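PDB 6KVR: fatty acid amide hydrolase from Candida albicans, which probably hydrolyses amides of monocarboxylic acids, including fatty acid amides, to the free carboxylate and ammonium. Local coordinates for residues I153-K158 with S188-L193; Q203-M208 with K406-S411; K275-K280 with E307-A312; R361-V366 with L464-N469; E390-M395 with Y483-N488. All coordinates share one frame; numbering follows the deposited sequence.

Contact 1 of 5, residues I153-K158 with S188-L193; sequences IPISLK and SILEKL
I155 on strand 155-158 and L190 on helix 185-192 mark the nearest approach of the two backbones, with 8.6 Å between the CA of I155 and the CA of L190. That spacing is filled by side chains, and no hydrogen bond joins the segments. I155 and L157, two residues apart in an extended chain, both direct their CB toward the helix, whereas S156 between them turns to the other side, where its hydroxyl bonds with E237 and S246. The helix answers with the single side chain of L190. Its second torsion is fully extended (chi2 -180°), which carries CD1 out to meet both partners: it lies 4.2 Å from CG2 of I155 and also 4.2 Å from CD2 of L157. The side chains of I155 and L190 cross at about a right angle, and a single methyl from each makes the contact. Beta-branched isoleucine suits the strand, presenting CG2 close to the backbone, while the longer leucine suits the helix because it bridges the gap. V250 of the neighbouring strand and W309 of helix 303-317 also touch L190. K158, a predicted charge-relay residue, ends the strand with its NZ bonded to S233 and S252. The helix-strand contact itself is wholly apolar, both methyl pairs standing within ordinary van der Waals range, so it implies dispersion and exclusion of water, with no directional bond to fix its register.

Contact 2 of 5, residues Q203-M208 with K406-S411; sequences QPQTLM and KLLSGS
L408 of helix 402-409 divides its two methyl groups between Q205 and T206, and this fork is the tightly packed part of the contact. CD2 lies 3.8 Å from CG of Q205 and runs on beside the amide of that glutamine, the two side chains meeting at about a right angle. CD1 takes the other branch, 3.9 Å from CG2 of T206. Q205 keeps CG anti to its backbone N (chi1 171°) and stays extended, laying its aliphatic part over the leucine while the polar end travels past it. There OE1 bonds with T416 N and T419 OG1, and NE2 with E413 OE1 and P414 O, so a buried amide is gripped at both ends. T206 turns its methyl to L408 and its hydroxyl back to its own chain: OG1 donates to Q205 O at 2.7 Å, on a lone pair in the carbonyl plane, and accepts from M208 N at 3.2 Å, an ST turn. The far side of the helix is looser; K406 and G410 there face solvent, as a lysine and a glycine near a helix end can. L207, next to T206, is a predicted substrate-binding residue. The loop 203-208, which follows strand 199-201, is thus backed by helix 402-409 through L408 and Q404, which bonds to T206 O, and by helix 417-423 through T419.

Contact 3 of 5, residues K275-K280 with E307-A312; sequences KRISVK and ELWMKA
I277 meets W309 and the selenomethionine M310 where a loop of the amidase fold, joining strand 268-271 to strand 295-300 of the central mixed sheet, rests against helix 303-317. Both branches of the isoleucine reach the indole, and CD1, at the end of the longer one, goes on to M310. CG1 sits at the edge of the W309 ring, near its plane and 3.7 Å from CZ3, while CG2 approaches the next ring carbon, CH2, at 4.0 Å. CD1 lies 3.6 Å from SE of M310 and fits closely against its CE as well, though the exact spacing of that carbon pair is doubtful. M310 is bent at chi2 and chi3, and this fold brings SE to the rim of the W309 ring in its plane, so the two helix residues form one continuous apolar surface. The flexible chain of M310, here with selenium, and the broad indole of W309 give the isoleucine an apolar surface to pack on. Further out, W309 also touches P298 and V250 of the sheet, and its ring meets that of Y313. M310 also touches P272 and W331. The loop is tied down by R276, in salt bridges with D552 and E553, by S278 N bonded to Y313 OH, and by K280 NZ, in a salt bridge with D449 of the second subunit. Its turn is closed by an ST turn in which K280 N donates to S278 OG at 3.0 Å, with an N-H...O angle of 156°.

Contact 4 of 5, residues R361-V366 with L464-N469; sequences RALNTV and LSPTYN
L363 and V366, one turn apart on helix 357-372, face L464 and P466 of strand 462-466, and every touch between the segments is apolar. L363 carries most of it. With CG anti to the backbone N (chi1 -175°), it reaches out from the helix and splits: CD1 lies 4.0 Å from CD2 of L464, and CD2 lies 4.2 Å from the ring carbon CG of P466. The side chains of L363 and L464 lie alongside, running in opposite senses. V366 adds CG1, 3.9 Å from CD2 of L464, so that leucine methyl lies against both helix residues. The helix runs nearly antiparallel to the strand, 165° between their directions, with 9.3 Å closest approach of the short axes. Polar groups look outward from this patch. S465 points its CB away from helix 357-372, and its side chain touches W487 of helix 482-490; T467 OG1 bonds to G542 O. R361 instead forms a salt bridge with D508, and N364 bonds to R348. Leucine and valine suit the buried face of the helix, and P466, which has no N-H to satisfy, offers its ring carbons to the leucine. The contact therefore implies cohesion from nonpolar burial alone.

Contact 5 of 5, residues E390-M395 with Y483-N488; sequences ETVHKM and YTSLWN
V392 and H393, adjacent on helix 385-397, approach S485 of helix 482-490 from two directions, and the serine is small enough to let the helices come to 7.4 Å between the CA of V392 and the CA of S485. H393 presents its ring edge: CE1 is 3.8 Å from OG of S485, and the oxygen lies in the ring plane. V392 offers a methyl, CG1, 4.0 Å from the same OG and 4.1 Å from CB of S485. No hydrogen bond joins these side chains: the oxygen meets ring and methyl carbons. H393 ND1 bonds to Y389 O, which turns CE1 toward the serine, and the imidazole is further packed against the rings of Y389 and, edge-to-face, Y425. In S485 a chi1 of 68° turns OG back along its own chain, where it bonds to W481 O. The next shell leads to the substrate site. T484 OG1 bonds to G255 O, and N488 ND2 to D253 OD1, so helix 482-490 is fastened to the strand 248-253 end and the loop after it. That glycine-rich loop, running on to the predicted acyl-ester nucleophile S257, is characteristic of the amidase signature fold.

How the contacts relate
Contact 1, in series with contact 3 along the chain, touches it directly, and their centres are about 11 Å apart; together they pack helices 185-192 and 303-317 near strands 155-158 and 248-253. Contacts 4 and 5, about 20 Å between centres, form a second pair, T467 and P466 packing on Y483 and T484; their segments alternate in the sequence. Contact 3 lies between the two segments of contact 2, whose second segment follows helix 385-397 of contact 5. Contact 1 also meets contact 2 through K158 and Q203. Contacts 1 and 4 reach the same mixed sheet on opposite sides of the chain's centre. Contacts 1, 2 and 5 contain or lie near predicted active-site or substrate residues, while contact 4 is structural packing.

Contact 1 of 5, residues I153-K158 with S188-L193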
# COMPACT_ATOMS: atom_id res chain seq x y z
N ILE A 153 17.57 26.06 5.87
CA ILE A 153 16.89 26.18 4.59
C ILE A 153 15.43 26.62 4.86
O ILE A 153 14.70 25.84 5.49
CB ILE A 153 16.95 24.87 3.80
CG1 ILE A 153 18.39 24.59 3.38
CG2 ILE A 153 16.12 24.95 2.54
CD1 ILE A 153 19.07 25.78 2.68
N PRO A 154 15.03 27.80 4.44
CA PRO A 154 13.63 28.25 4.68
C PRO A 154 12.64 27.55 3.76
O PRO A 154 12.73 27.65 2.53
CB PRO A 154 13.69 29.76 4.40
CG PRO A 154 15.14 30.11 4.35
CD PRO A 154 15.85 28.87 3.86
N ILE A 155 11.66 26.88 4.36
CA ILE A 155 10.74 26.00 3.66
C ILE A 155 9.32 26.46 3.98
O ILE A 155 9.01 26.72 5.14
CB ILE A 155 10.98 24.53 4.04
CG1 ILE A 155 12.31 24.05 3.44
CG2 ILE A 155 9.82 23.62 3.62
CD1 ILE A 155 12.56 22.57 3.55
N SER A 156 8.50 26.61 2.94
CA SER A 156 7.10 26.98 3.12
C SER A 156 6.23 25.73 3.21
O SER A 156 6.53 24.69 2.61
CB SER A 156 6.63 27.87 1.98
OG SER A 156 6.87 27.25 0.73
N LEU A 157 5.13 25.84 3.95
CA LEU A 157 4.32 24.70 4.36
C LEU A 157 2.85 24.95 4.01
O LEU A 157 2.31 26.02 4.31
CB LEU A 157 4.46 24.45 5.86
CG LEU A 157 5.85 24.10 6.38
CD1 LEU A 157 5.86 24.23 7.87
CD2 LEU A 157 6.28 22.70 5.94
N LYS A 158 2.23 23.98 3.35
CA LYS A 158 0.79 24.06 3.11
C LYS A 158 0.07 24.08 4.45
O LYS A 158 0.44 23.36 5.38
CB LYS A 158 0.34 22.87 2.25
CG LYS A 158 -1.05 22.97 1.66
CD LYS A 158 -1.36 21.72 0.84
CE LYS A 158 -2.82 21.70 0.36
NZ LYS A 158 -3.05 20.77 -0.79
N SER A 188 7.60 17.64 11.28
CA SER A 188 8.59 17.43 12.33
C SER A 188 9.83 16.74 11.79
O SER A 188 10.91 16.93 12.33
CB SER A 188 8.00 16.67 13.52
OG SER A 188 7.72 15.34 13.22
N ILE A 189 9.72 16.00 10.69
CA ILE A 189 10.93 15.51 10.06
C ILE A 189 11.73 16.67 9.47
O ILE A 189 12.97 16.70 9.58
CB ILE A 189 10.60 14.45 9.00
CG1 ILE A 189 10.21 13.12 9.67
CG2 ILE A 189 11.78 14.25 8.02
CD1 ILE A 189 9.72 12.10 8.68
N LEU A 190 11.06 17.64 8.86
CA LEU A 190 11.79 18.74 8.22
C LEU A 190 12.55 19.56 9.25
O LEU A 190 13.71 19.93 9.03
CB LEU A 190 10.84 19.62 7.41
CG LEU A 190 10.31 18.95 6.14
CD1 LEU A 190 9.37 19.88 5.38
CD2 LEU A 190 11.47 18.50 5.24
N GLU A 191 11.91 19.83 10.40
CA GLU A 191 12.58 20.55 11.48
C GLU A 191 13.79 19.79 12.00
O GLU A 191 14.87 20.37 12.16
CB GLU A 191 11.59 20.81 12.62
CG GLU A 191 12.17 21.65 13.74
CD GLU A 191 11.23 21.75 14.93
OE1 GLU A 191 11.40 22.69 15.75
OE2 GLU A 191 10.34 20.89 15.08
N LYS A 192 13.64 18.49 12.27
CA LYS A 192 14.79 17.72 12.74
C LYS A 192 15.95 17.75 11.74
O LYS A 192 17.12 17.78 12.13
CB LYS A 192 14.38 16.27 13.03
CG LYS A 192 13.36 16.14 14.18
CD LYS A 192 12.97 14.69 14.47
CE LYS A 192 11.90 14.62 15.57
NZ LYS A 192 11.27 13.25 15.66
N LEU A 193 15.64 17.78 10.44
CA LEU A 193 16.68 17.91 9.42
C LEU A 193 17.28 19.32 9.34
O LEU A 193 18.28 19.51 8.63
CB LEU A 193 16.10 17.51 8.06
CG LEU A 193 15.69 16.03 7.90
CD1 LEU A 193 14.89 15.82 6.62
CD2 LEU A 193 16.91 15.13 7.90

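Contact 2 of 5, residues Q203-M208 with K406-S411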
# COMPACT_ATOMS: atom_id res chain seq x y z
N GLN A 203 -4.93 27.57 0.45
CA GLN A 203 -5.55 26.39 -0.13
C GLN A 203 -7.04 26.68 -0.26
O GLN A 203 -7.57 27.50 0.48
CB GLN A 203 -5.32 25.17 0.77
CG GLN A 203 -5.99 25.34 2.12
CD GLN A 203 -5.20 24.77 3.26
OE1 GLN A 203 -4.19 24.08 3.07
NE2 GLN A 203 -5.64 25.07 4.48
N PRO A 204 -7.71 26.05 -1.21
CA PRO A 204 -9.16 26.27 -1.34
C PRO A 204 -9.96 25.59 -0.24
O PRO A 204 -9.53 24.61 0.36
CB PRO A 204 -9.47 25.65 -2.70
CG PRO A 204 -8.42 24.54 -2.82
CD PRO A 204 -7.17 25.20 -2.27
N GLN A 205 -11.15 26.14 0.01
CA GLN A 205 -12.18 25.42 0.74
C GLN A 205 -12.45 24.05 0.10
O GLN A 205 -12.63 23.95 -1.13
CB GLN A 205 -13.45 26.28 0.76
CG GLN A 205 -14.70 25.63 1.30
CD GLN A 205 -15.94 26.43 0.86
OE1 GLN A 205 -16.38 26.35 -0.29
NE2 GLN A 205 -16.50 27.20 1.78
N THR A 206 -12.47 23.01 0.93
CA THR A 206 -12.63 21.56 0.66
C THR A 206 -11.34 20.91 0.19
O THR A 206 -11.27 19.68 0.15
CB THR A 206 -13.74 21.19 -0.35
OG1 THR A 206 -13.30 21.44 -1.70
CG2 THR A 206 -15.05 21.93 -0.09
N LEU A 207 -10.31 21.68 -0.18
CA LEU A 207 -9.04 21.15 -0.70
C LEU A 207 -9.23 20.40 -2.01
O LEU A 207 -8.41 19.58 -2.37
CB LEU A 207 -8.34 20.22 0.30
CG LEU A 207 -8.17 20.77 1.70
CD1 LEU A 207 -7.37 19.80 2.58
CD2 LEU A 207 -7.50 22.13 1.64
N MSE A 208 -10.33 20.63 -2.71
CA MSE A 208 -10.62 19.93 -3.96
C MSE A 208 -10.93 20.93 -5.08
O MSE A 208 -11.94 20.81 -5.78
CB MSE A 208 -11.79 18.95 -3.76
CG MSE A 208 -11.50 17.83 -2.76
SE MSE A 208 -10.11 16.64 -3.57
CE MSE A 208 -11.35 15.64 -4.78
N LYS A 406 -19.98 17.16 6.66
CA LYS A 406 -19.83 17.35 8.10
C LYS A 406 -18.90 18.52 8.41
O LYS A 406 -19.20 19.35 9.28
CB LYS A 406 -19.31 16.09 8.76
CG LYS A 406 -19.18 16.23 10.27
CD LYS A 406 -17.92 15.57 10.78
CE LYS A 406 -18.14 14.09 11.03
NZ LYS A 406 -19.19 13.86 12.06
N LEU A 407 -17.76 18.61 7.72
CA LEU A 407 -16.82 19.69 8.01
C LEU A 407 -17.35 21.04 7.55
O LEU A 407 -17.09 22.05 8.19
CB LEU A 407 -15.47 19.40 7.39
CG LEU A 407 -14.77 18.16 7.98
CD1 LEU A 407 -13.85 17.53 6.94
CD2 LEU A 407 -13.98 18.52 9.24
N LEU A 408 -18.12 21.08 6.46
CA LEU A 408 -18.63 22.35 5.95
C LEU A 408 -19.85 22.83 6.74
O LEU A 408 -19.94 24.01 7.07
CB LEU A 408 -18.98 22.22 4.46
CG LEU A 408 -17.81 22.22 3.45
CD1 LEU A 408 -18.27 21.76 2.06
CD2 LEU A 408 -17.09 23.57 3.37
N SER A 409 -20.79 21.92 7.05
CA SER A 409 -21.99 22.30 7.79
C SER A 409 -21.70 22.62 9.25
O SER A 409 -22.52 23.30 9.90
CB SER A 409 -23.05 21.18 7.70
OG SER A 409 -22.62 20.02 8.41
N GLY A 410 -20.56 22.18 9.79
CA GLY A 410 -20.21 22.55 11.16
C GLY A 410 -20.07 24.04 11.38
O GLY A 410 -20.18 24.51 12.52
N SER A 411 -19.79 24.81 10.32
CA SER A 411 -19.76 26.25 10.41
C SER A 411 -20.83 26.92 9.55
O SER A 411 -21.00 28.14 9.66
CB SER A 411 -18.39 26.79 10.00
OG SER A 411 -18.30 26.83 8.58

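Contact 3 of 5, residues K275-K280 with E307-A312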
# COMPACT_ATOMS: atom_id res chain seq x y z
N LYS A 275 2.95 6.42 -0.31
CA LYS A 275 3.51 5.74 0.85
C LYS A 275 5.03 5.88 0.96
O LYS A 275 5.66 5.11 1.67
CB LYS A 275 3.10 4.27 0.89
CG LYS A 275 1.57 4.08 0.81
CD LYS A 275 1.20 2.94 -0.14
CE LYS A 275 0.83 1.64 0.62
NZ LYS A 275 0.92 0.37 -0.20
N ARG A 276 5.63 6.86 0.30
CA ARG A 276 7.02 7.18 0.56
C ARG A 276 7.15 8.37 1.52
O ARG A 276 7.96 8.33 2.45
CB ARG A 276 7.75 7.47 -0.76
CG ARG A 276 7.68 6.34 -1.77
CD ARG A 276 8.74 6.47 -2.87
NE ARG A 276 10.06 6.01 -2.45
CZ ARG A 276 11.08 5.76 -3.26
NH1 ARG A 276 10.96 5.87 -4.58
NH2 ARG A 276 12.26 5.42 -2.74
N ILE A 277 6.34 9.41 1.32
CA ILE A 277 6.32 10.60 2.15
C ILE A 277 5.05 10.53 3.00
O ILE A 277 3.97 10.22 2.48
CB ILE A 277 6.39 11.88 1.29
CG1 ILE A 277 7.82 12.08 0.76
CG2 ILE A 277 6.06 13.10 2.08
CD1 ILE A 277 8.20 11.18 -0.35
N SER A 278 5.17 10.80 4.30
CA SER A 278 4.00 10.72 5.18
C SER A 278 3.00 11.85 4.96
O SER A 278 3.37 13.02 4.77
CB SER A 278 4.45 10.76 6.64
OG SER A 278 3.31 10.67 7.49
N VAL A 279 1.71 11.50 4.99
CA VAL A 279 0.62 12.48 5.07
C VAL A 279 -0.03 12.49 6.44
O VAL A 279 -1.04 13.17 6.63
CB VAL A 279 -0.44 12.27 3.97
CG1 VAL A 279 0.17 12.41 2.58
CG2 VAL A 279 -1.11 10.91 4.13
N LYS A 280 0.53 11.77 7.41
CA LYS A 280 -0.05 11.72 8.75
C LYS A 280 0.02 13.08 9.45
O LYS A 280 1.08 13.72 9.49
CB LYS A 280 0.66 10.64 9.57
CG LYS A 280 0.15 10.53 11.00
CD LYS A 280 0.91 9.48 11.80
CE LYS A 280 0.55 9.55 13.28
NZ LYS A 280 1.23 8.43 13.98
N GLU A 307 15.31 16.69 -5.55
CA GLU A 307 16.09 15.49 -5.24
C GLU A 307 16.66 15.56 -3.83
O GLU A 307 16.62 14.57 -3.09
CB GLU A 307 17.19 15.30 -6.29
CG GLU A 307 17.64 13.87 -6.52
CD GLU A 307 18.74 13.44 -5.55
OE1 GLU A 307 19.61 14.29 -5.23
OE2 GLU A 307 18.78 12.24 -5.16
N LEU A 308 17.20 16.72 -3.45
CA LEU A 308 17.72 16.90 -2.10
C LEU A 308 16.67 16.56 -1.05
O LEU A 308 16.95 15.90 -0.05
CB LEU A 308 18.21 18.34 -1.91
CG LEU A 308 18.55 18.74 -0.47
CD1 LEU A 308 19.77 17.98 0.02
CD2 LEU A 308 18.73 20.23 -0.27
N TRP A 309 15.44 17.04 -1.28
CA TRP A 309 14.38 16.91 -0.29
C TRP A 309 13.96 15.45 -0.12
O TRP A 309 13.91 14.94 0.99
CB TRP A 309 13.20 17.79 -0.72
CG TRP A 309 12.16 18.03 0.30
CD1 TRP A 309 12.06 19.10 1.13
CD2 TRP A 309 11.03 17.19 0.58
NE1 TRP A 309 10.95 18.98 1.93
CE2 TRP A 309 10.30 17.82 1.62
CE3 TRP A 309 10.59 15.96 0.09
CZ2 TRP A 309 9.14 17.27 2.16
CZ3 TRP A 309 9.42 15.42 0.62
CH2 TRP A 309 8.71 16.07 1.64
N MSE A 310 13.70 14.75 -1.22
CA MSE A 310 13.37 13.34 -1.16
C MSE A 310 14.45 12.54 -0.45
O MSE A 310 14.17 11.78 0.49
CB MSE A 310 13.14 12.79 -2.57
CG MSE A 310 12.01 13.48 -3.33
SE MSE A 310 10.25 13.14 -2.51
CE MSE A 310 9.98 11.28 -3.18
N LYS A 311 15.70 12.72 -0.89
CA LYS A 311 16.81 11.95 -0.34
C LYS A 311 16.95 12.19 1.16
O LYS A 311 17.09 11.23 1.93
CB LYS A 311 18.12 12.31 -1.05
CG LYS A 311 19.34 11.50 -0.57
CD LYS A 311 20.59 11.97 -1.29
CE LYS A 311 21.02 13.34 -0.79
NZ LYS A 311 21.38 14.30 -1.91
N ALA A 312 16.91 13.46 1.59
CA ALA A 312 17.04 13.76 3.01
C ALA A 312 15.84 13.23 3.80
O ALA A 312 16.01 12.60 4.85
CB ALA A 312 17.19 15.27 3.22

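Contact 4 of 5, residues R361-V366 with L464-N469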
# COMPACT_ATOMS: atom_id res chain seq x y z
N ARG A 361 1.82 23.89 -28.49
CA ARG A 361 3.09 24.37 -29.02
C ARG A 361 4.25 23.94 -28.14
O ARG A 361 5.25 23.39 -28.63
CB ARG A 361 3.07 25.90 -29.17
CG ARG A 361 4.40 26.49 -29.63
CD ARG A 361 4.32 27.97 -30.01
NE ARG A 361 3.89 28.81 -28.90
CZ ARG A 361 4.71 29.34 -28.00
NH1 ARG A 361 6.01 29.15 -28.05
NH2 ARG A 361 4.19 30.07 -27.01
N ALA A 362 4.13 24.15 -26.82
CA ALA A 362 5.23 23.80 -25.92
C ALA A 362 5.51 22.30 -25.92
O ALA A 362 6.67 21.87 -25.93
CB ALA A 362 4.93 24.30 -24.51
N LEU A 363 4.46 21.48 -25.90
CA LEU A 363 4.65 20.04 -26.01
C LEU A 363 5.39 19.69 -27.30
O LEU A 363 6.39 18.96 -27.28
CB LEU A 363 3.29 19.34 -25.94
CG LEU A 363 3.34 17.81 -25.92
CD1 LEU A 363 4.36 17.32 -24.90
CD2 LEU A 363 1.94 17.26 -25.62
N ASN A 364 4.94 20.25 -28.43
CA ASN A 364 5.59 19.96 -29.70
C ASN A 364 7.05 20.41 -29.72
O ASN A 364 7.91 19.71 -30.26
CB ASN A 364 4.82 20.64 -30.84
CG ASN A 364 5.32 20.22 -32.19
OD1 ASN A 364 5.24 19.05 -32.56
ND2 ASN A 364 5.88 21.16 -32.93
N THR A 365 7.35 21.57 -29.13
CA THR A 365 8.73 22.03 -29.10
C THR A 365 9.60 21.10 -28.26
O THR A 365 10.76 20.83 -28.61
CB THR A 365 8.80 23.47 -28.57
OG1 THR A 365 8.10 24.35 -29.46
CG2 THR A 365 10.25 23.95 -28.48
N VAL A 366 9.06 20.59 -27.14
CA VAL A 366 9.87 19.74 -26.27
C VAL A 366 10.13 18.39 -26.93
O VAL A 366 11.25 17.86 -26.87
CB VAL A 366 9.21 19.61 -24.88
CG1 VAL A 366 9.82 18.47 -24.06
CG2 VAL A 366 9.32 20.93 -24.12
N LEU A 464 5.32 11.54 -21.27
CA LEU A 464 5.32 12.99 -21.28
C LEU A 464 3.93 13.44 -21.72
O LEU A 464 3.38 12.90 -22.69
CB LEU A 464 6.38 13.54 -22.23
CG LEU A 464 6.49 15.06 -22.41
CD1 LEU A 464 6.84 15.74 -21.10
CD2 LEU A 464 7.54 15.42 -23.48
N SER A 465 3.36 14.40 -21.00
CA SER A 465 1.96 14.74 -21.23
C SER A 465 1.71 16.15 -20.71
O SER A 465 2.49 16.67 -19.90
CB SER A 465 1.04 13.73 -20.54
OG SER A 465 1.10 13.91 -19.14
N PRO A 466 0.61 16.79 -21.14
CA PRO A 466 0.22 18.08 -20.55
C PRO A 466 -0.12 17.93 -19.08
O PRO A 466 -0.37 16.83 -18.58
CB PRO A 466 -1.02 18.49 -21.37
CG PRO A 466 -1.01 17.59 -22.60
CD PRO A 466 -0.38 16.33 -22.13
N THR A 467 -0.13 19.06 -18.37
CA THR A 467 -0.57 19.10 -16.98
C THR A 467 -2.03 19.47 -16.85
O THR A 467 -2.65 19.15 -15.83
CB THR A 467 0.26 20.09 -16.16
OG1 THR A 467 1.65 19.85 -16.42
CG2 THR A 467 0.02 19.88 -14.66
N TYR A 468 -2.58 20.11 -17.87
CA TYR A 468 -3.89 20.75 -17.87
C TYR A 468 -4.15 21.11 -19.33
O TYR A 468 -3.21 21.18 -20.12
CB TYR A 468 -3.89 21.96 -16.92
CG TYR A 468 -5.15 22.82 -16.93
CD1 TYR A 468 -6.39 22.25 -16.74
CD2 TYR A 468 -5.09 24.20 -17.15
CE1 TYR A 468 -7.54 23.01 -16.76
CE2 TYR A 468 -6.25 24.98 -17.17
CZ TYR A 468 -7.48 24.37 -16.97
OH TYR A 468 -8.66 25.08 -16.98
N ASN A 469 -5.42 21.29 -19.70
CA ASN A 469 -5.72 21.60 -21.11
C ASN A 469 -5.49 23.06 -21.45
O ASN A 469 -5.99 23.56 -22.46
CB ASN A 469 -7.17 21.22 -21.43
CG ASN A 469 -8.14 21.76 -20.39
OD1 ASN A 469 -8.56 21.03 -19.49
ND2 ASN A 469 -8.44 23.04 -20.46

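Contact 5 of 5, residues E390-M395 with Y483-N488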
# COMPACT_ATOMS: atom_id res chain seq x y z
N GLU A 390 -13.77 8.70 -14.93
CA GLU A 390 -15.02 8.44 -14.23
C GLU A 390 -14.79 7.67 -12.94
O GLU A 390 -15.44 7.95 -11.92
CB GLU A 390 -15.99 7.64 -15.12
CG GLU A 390 -16.78 8.51 -16.09
CD GLU A 390 -17.28 7.75 -17.31
OE1 GLU A 390 -17.74 8.41 -18.27
OE2 GLU A 390 -17.25 6.50 -17.30
N THR A 391 -13.90 6.68 -12.96
CA THR A 391 -13.67 5.90 -11.75
C THR A 391 -13.08 6.76 -10.65
O THR A 391 -13.53 6.71 -9.50
CB THR A 391 -12.77 4.69 -12.04
OG1 THR A 391 -13.37 3.88 -13.05
CG2 THR A 391 -12.59 3.85 -10.77
N VAL A 392 -12.07 7.57 -10.98
CA VAL A 392 -11.44 8.33 -9.91
C VAL A 392 -12.38 9.41 -9.39
O VAL A 392 -12.42 9.68 -8.18
CB VAL A 392 -10.08 8.90 -10.36
CG1 VAL A 392 -10.23 10.18 -11.21
CG2 VAL A 392 -9.19 9.13 -9.12
N HIS A 393 -13.21 9.99 -10.26
CA HIS A 393 -14.12 11.01 -9.76
C HIS A 393 -15.26 10.40 -8.94
O HIS A 393 -15.77 11.06 -8.03
CB HIS A 393 -14.65 11.88 -10.90
CG HIS A 393 -13.65 12.91 -11.35
ND1 HIS A 393 -12.42 12.57 -11.87
CD2 HIS A 393 -13.64 14.25 -11.21
CE1 HIS A 393 -11.72 13.67 -12.10
NE2 HIS A 393 -12.44 14.71 -11.71
N LYS A 394 -15.66 9.16 -9.23
CA LYS A 394 -16.59 8.49 -8.33
C LYS A 394 -15.95 8.27 -6.98
O LYS A 394 -16.59 8.45 -5.93
CB LYS A 394 -17.04 7.14 -8.92
CG LYS A 394 -18.03 7.21 -10.08
CD LYS A 394 -18.38 5.77 -10.53
CE LYS A 394 -19.23 5.73 -11.80
NZ LYS A 394 -18.93 4.47 -12.59
N MSE A 395 -14.66 7.90 -6.98
CA MSE A 395 -13.91 7.56 -5.77
C MSE A 395 -13.84 8.75 -4.84
O MSE A 395 -13.92 8.60 -3.62
CB MSE A 395 -12.47 7.10 -6.09
CG MSE A 395 -12.31 5.64 -6.49
SE MSE A 395 -10.45 5.26 -7.08
CE MSE A 395 -10.51 3.31 -7.15
N TYR A 483 -5.99 15.58 -16.91
CA TYR A 483 -4.57 15.46 -17.23
C TYR A 483 -3.72 15.15 -16.00
O TYR A 483 -2.67 14.51 -16.13
CB TYR A 483 -4.09 16.73 -17.95
CG TYR A 483 -4.45 16.69 -19.43
CD1 TYR A 483 -3.68 15.96 -20.33
CD2 TYR A 483 -5.60 17.31 -19.90
CE1 TYR A 483 -4.02 15.89 -21.67
CE2 TYR A 483 -5.96 17.24 -21.23
CZ TYR A 483 -5.17 16.54 -22.11
OH TYR A 483 -5.53 16.48 -23.44
N THR A 484 -4.15 15.56 -14.81
CA THR A 484 -3.44 15.19 -13.58
C THR A 484 -4.08 14.01 -12.87
O THR A 484 -3.36 13.16 -12.32
CB THR A 484 -3.37 16.36 -12.59
OG1 THR A 484 -4.66 16.99 -12.50
CG2 THR A 484 -2.29 17.38 -12.98
N SER A 485 -5.41 13.93 -12.86
CA SER A 485 -6.05 12.90 -12.06
C SER A 485 -5.76 11.50 -12.58
O SER A 485 -5.85 10.54 -11.81
CB SER A 485 -7.56 13.14 -11.99
OG SER A 485 -8.18 12.95 -13.25
N LEU A 486 -5.39 11.37 -13.86
CA LEU A 486 -5.01 10.06 -14.40
C LEU A 486 -3.87 9.44 -13.60
O LEU A 486 -3.89 8.25 -13.27
CB LEU A 486 -4.61 10.19 -15.87
CG LEU A 486 -4.03 8.94 -16.52
CD1 LEU A 486 -5.08 7.81 -16.57
CD2 LEU A 486 -3.42 9.23 -17.93
N TRP A 487 -2.84 10.23 -13.29
CA TRP A 487 -1.71 9.69 -12.55
C TRP A 487 -2.00 9.51 -11.06
O TRP A 487 -1.21 8.84 -10.37
CB TRP A 487 -0.47 10.58 -12.79
CG TRP A 487 -0.34 10.84 -14.26
CD1 TRP A 487 -0.53 12.01 -14.91
CD2 TRP A 487 -0.05 9.86 -15.29
NE1 TRP A 487 -0.36 11.84 -16.27
CE2 TRP A 487 -0.07 10.53 -16.52
CE3 TRP A 487 0.24 8.49 -15.27
CZ2 TRP A 487 0.18 9.88 -17.74
CZ3 TRP A 487 0.49 7.84 -16.49
CH2 TRP A 487 0.46 8.53 -17.70
N ASN A 488 -3.12 10.04 -10.56
CA ASN A 488 -3.50 9.70 -9.19
C ASN A 488 -4.14 8.32 -9.12
O ASN A 488 -3.85 7.55 -8.20
CB ASN A 488 -4.47 10.74 -8.63
CG ASN A 488 -3.82 12.10 -8.47
OD1 ASN A 488 -4.06 13.00 -9.26
ND2 ASN A 488 -2.97 12.24 -7.46